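Local atomic coordinates of protein-tyrosine-phosphatase (Vibrio vulnificus, PDB entry 7DHF), a protein that probably removes phosphate from phosphotyrosine in proteins, as a bacterial phosphatase of the low-molecular-weight family. Residues 77-80 / 81-84; 89-92 / 93-96. The protein carries 1 engineered substitution. All coordinates share one frame; numbering follows the deposited sequence.

Contact 1: 77-80 / 81-84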
# COMPACT_ATOMS: atom_id res chain seq x y z
N SER A 77 2.91 10.24 -12.24
CA SER A 77 2.57 11.58 -11.77
C SER A 77 1.08 11.85 -11.92
O SER A 77 0.44 12.41 -11.02
CB SER A 77 3.38 12.62 -12.54
OG SER A 77 2.94 13.93 -12.24
N ALA A 78 0.50 11.44 -13.06
CA ALA A 78 -0.93 11.64 -13.27
C ALA A 78 -1.75 10.91 -12.20
O ALA A 78 -2.75 11.44 -11.70
CB ALA A 78 -1.33 11.17 -14.66
N LEU A 79 -1.35 9.69 -11.85
CA LEU A 79 -2.06 8.95 -10.82
C LEU A 79 -2.00 9.68 -9.49
O LEU A 79 -3.02 9.80 -8.79
CB LEU A 79 -1.49 7.54 -10.69
CG LEU A 79 -2.25 6.61 -9.74
CD1 LEU A 79 -3.61 6.25 -10.33
CD2 LEU A 79 -1.45 5.35 -9.45
N CYS A 80 -0.82 10.19 -9.12
CA CYS A 80 -0.68 10.88 -7.84
C CYS A 80 -1.61 12.09 -7.75
O CYS A 80 -2.10 12.41 -6.66
CB CYS A 80 0.77 11.33 -7.64
SG CYS A 80 1.94 9.99 -7.31
N SER A 81 -1.87 12.76 -8.87
CA SER A 81 -2.73 13.93 -8.85
C SER A 81 -4.18 13.59 -8.50
O SER A 81 -4.94 14.49 -8.15
CB SER A 81 -2.68 14.66 -10.20
OG SER A 81 -3.27 13.88 -11.23
N GLN A 82 -4.56 12.32 -8.59
CA GLN A 82 -5.92 11.90 -8.31
C GLN A 82 -6.17 11.60 -6.84
O GLN A 82 -7.31 11.30 -6.47
CB GLN A 82 -6.27 10.66 -9.13
CG GLN A 82 -6.09 10.82 -10.63
CD GLN A 82 -6.47 9.57 -11.39
OE1 GLN A 82 -5.65 8.97 -12.08
NE2 GLN A 82 -7.73 9.17 -11.27
N TYR A 83 -5.15 11.66 -5.99
CA TYR A 83 -5.27 11.26 -4.60
C TYR A 83 -4.82 12.38 -3.68
O TYR A 83 -3.92 13.16 -4.01
CB TYR A 83 -4.52 9.94 -4.34
CG TYR A 83 -5.15 8.81 -5.11
CD1 TYR A 83 -6.15 8.04 -4.55
CD2 TYR A 83 -4.78 8.55 -6.42
CE1 TYR A 83 -6.76 7.02 -5.26
CE2 TYR A 83 -5.38 7.54 -7.15
CZ TYR A 83 -6.37 6.78 -6.56
OH TYR A 83 -6.96 5.78 -7.28
N ASP A 84 -5.47 12.45 -2.52
CA ASP A 84 -5.19 13.48 -1.52
C ASP A 84 -4.05 13.09 -0.59
O ASP A 84 -3.37 13.97 -0.05
CB ASP A 84 -6.43 13.74 -0.68
CG ASP A 84 -7.64 14.12 -1.51
OD1 ASP A 84 -7.53 15.08 -2.30
OD2 ASP A 84 -8.69 13.47 -1.36
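L79 and Y83 meet at the end of the short helix 77-80, where the leucine's CD1 methyl lies 3.9 Å from CE2 of the tyrosine ring. The leucine reaches that ring because its CG stands opposite the backbone N (chi1 -173°), and the two side chains approach at a slant. The same ring edge turns to the backbone: CD2 of Y83 comes to 3.2 Å from O of L79, which lies close to the ring plane. Q82 crosses L79 at about a right angle, its extended chain bringing OE1 to 3.8 Å from CD1 of L79, while its CG passes 3.6 Å from O of A78.

S81 folds back on the helix. With chi1 at 67° in the conformer described, one of two, OG sits between its own N and carbonyl carbon and approaches O of A78 to 2.5 Å, a very short hydrogen bond whose length is to be read with caution. The backbone N of S81 bonds to O of S77 at 3.2 Å and only weakly to O of A78. The next amides switch to three-residue spacing: Q82 N bonds to O of L79, and Y83 N to O of C80 at 3.2 Å and 166°.

K107 also bonds to the carbonyls of C80 and Y83, and K7 makes a cation-pi contact with the Y83 ring. L79 and Y83 both pack on L9 of strand 7-12. The arrangement is the C-terminal end of a short helix, followed by a type I beta turn from C80 to Y83, leading into strand 85-88 of the parallel sheet.

Contact 2: 89-92 / 93-96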
# COMPACT_ATOMS: atom_id res chain seq x y z
N MET A 89 5.15 2.28 1.92
CA MET A 89 5.46 1.20 2.86
C MET A 89 6.85 1.33 3.47
O MET A 89 7.07 0.84 4.59
CB MET A 89 5.31 -0.15 2.17
CG MET A 89 3.86 -0.56 1.96
SD MET A 89 3.05 -0.92 3.53
CE MET A 89 1.33 -0.94 3.04
N GLU A 90 7.79 1.98 2.78
CA GLU A 90 9.13 2.21 3.30
C GLU A 90 9.50 3.67 3.12
O GLU A 90 9.12 4.31 2.14
CB GLU A 90 10.17 1.35 2.56
CG GLU A 90 9.97 -0.14 2.70
CD GLU A 90 10.98 -0.96 1.92
OE1 GLU A 90 12.13 -0.49 1.74
OE2 GLU A 90 10.64 -2.07 1.46
N LYS A 91 10.26 4.20 4.09
CA LYS A 91 10.69 5.59 4.00
C LYS A 91 11.44 5.86 2.70
O LYS A 91 11.24 6.90 2.07
CB LYS A 91 11.56 5.95 5.21
CG LYS A 91 12.33 7.26 5.07
CD LYS A 91 11.43 8.46 4.78
CE LYS A 91 10.52 8.78 5.96
NZ LYS A 91 10.36 10.24 6.15
N GLY A 92 12.29 4.92 2.28
CA GLY A 92 13.03 5.09 1.04
C GLY A 92 12.16 5.25 -0.19
O GLY A 92 12.61 5.80 -1.20
N HIS A 93 10.91 4.79 -0.12
CA HIS A 93 10.01 4.93 -1.26
C HIS A 93 9.66 6.38 -1.56
O HIS A 93 9.30 6.70 -2.69
CB HIS A 93 8.72 4.15 -1.00
CG HIS A 93 8.91 2.67 -0.91
ND1 HIS A 93 7.98 1.84 -0.32
CD2 HIS A 93 9.92 1.87 -1.32
CE1 HIS A 93 8.41 0.59 -0.38
NE2 HIS A 93 9.59 0.58 -0.98
N MET A 94 9.77 7.27 -0.57
CA MET A 94 9.40 8.66 -0.79
C MET A 94 10.28 9.31 -1.85
O MET A 94 9.79 10.00 -2.74
CB MET A 94 9.47 9.44 0.52
CG MET A 94 8.49 8.95 1.57
SD MET A 94 8.29 10.14 2.90
CE MET A 94 7.29 9.18 4.04
N GLU A 95 11.60 9.10 -1.76
CA GLU A 95 12.49 9.70 -2.74
C GLU A 95 12.27 9.10 -4.13
O GLU A 95 12.31 9.82 -5.13
CB GLU A 95 13.95 9.55 -2.29
CG GLU A 95 14.34 10.52 -1.18
CD GLU A 95 15.83 10.49 -0.87
OE1 GLU A 95 16.57 9.74 -1.54
OE2 GLU A 95 16.26 11.22 0.05
N ALA A 96 12.03 7.79 -4.20
CA ALA A 96 11.72 7.18 -5.49
C ALA A 96 10.41 7.72 -6.04
O ALA A 96 10.28 7.94 -7.25
CB ALA A 96 11.65 5.66 -5.34
O HOH W 1 10.34 -2.24 -1.14
O HOH W 2 12.89 8.67 1.07
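The imidazole of H93 carries CB of E90 over one face, 3.5 Å from the ring centroid and only 12° off the ring normal, a clear CH-pi contact. At the edge, N of M89 lies near the ring plane, 3.6 Å from ND1, and a water lies in the plane at NE2. The carboxylate of E90 is not stacked flat on the ring: the two planes are 33° apart. With CG of E90 opposite its own carbonyl carbon (chi1 -62°), that atom is set 3.5 Å from CE1 of H93, and the extended chain beyond it carries the carboxylate on toward the other ring nitrogen, CD of E90 coming to 3.6 Å from NE2 of H93.

The water joins the two polar ends, donating to OE2 of E90 at 2.6 Å and hydrogen-bonding to NE2 of H93 at 2.9 Å. OE2 also forms a salt bridge with R18, a predicted active-site residue whose side chain touches H93 too. The salt bridge and the water give OE2 two partners, and the glutamate thus couples the arginine to the histidine through water.

On the other side of the turn, K91 bends back and lays its CE 3.8 Å from the CE methyl of M94, an aliphatic contact near the surface. The backbone is closed by H93 N to O of E90 and M94 N to O of K91, while a second water bridges O of K91 and N of E95. OD1 of D119 accepts a hydrogen bond from N of K91.

Here the chain leaves strand 85-88 and winds into helix 92-100, a strand-to-helix turn of the alpha/beta phosphatase fold. M89 packs against A12, an engineered residue at the predicted nucleophile position, placing the turn beside the phosphate-binding pocket.

Contacts 1 and 2 follow one another in the chain on either side of strand 85-88: contact 1 leads into it from helix 77-80, and contact 2 leads out of it into helix 92-100. Their centres are about 17 Å apart and their nearest atoms about 9 Å, so they do not touch. Both border strand 7-12, the neighbour of 85-88 in the sheet order 34-39, 7-12, 85-88, 108-110. Their relation to the active site differs. Measured between side chains, L79 is about 12 Å from A12 and M89 about 4 Å; the side chain of M89 is also about 6 Å from a bound phosphate ion, probably from the crystallisation liquor.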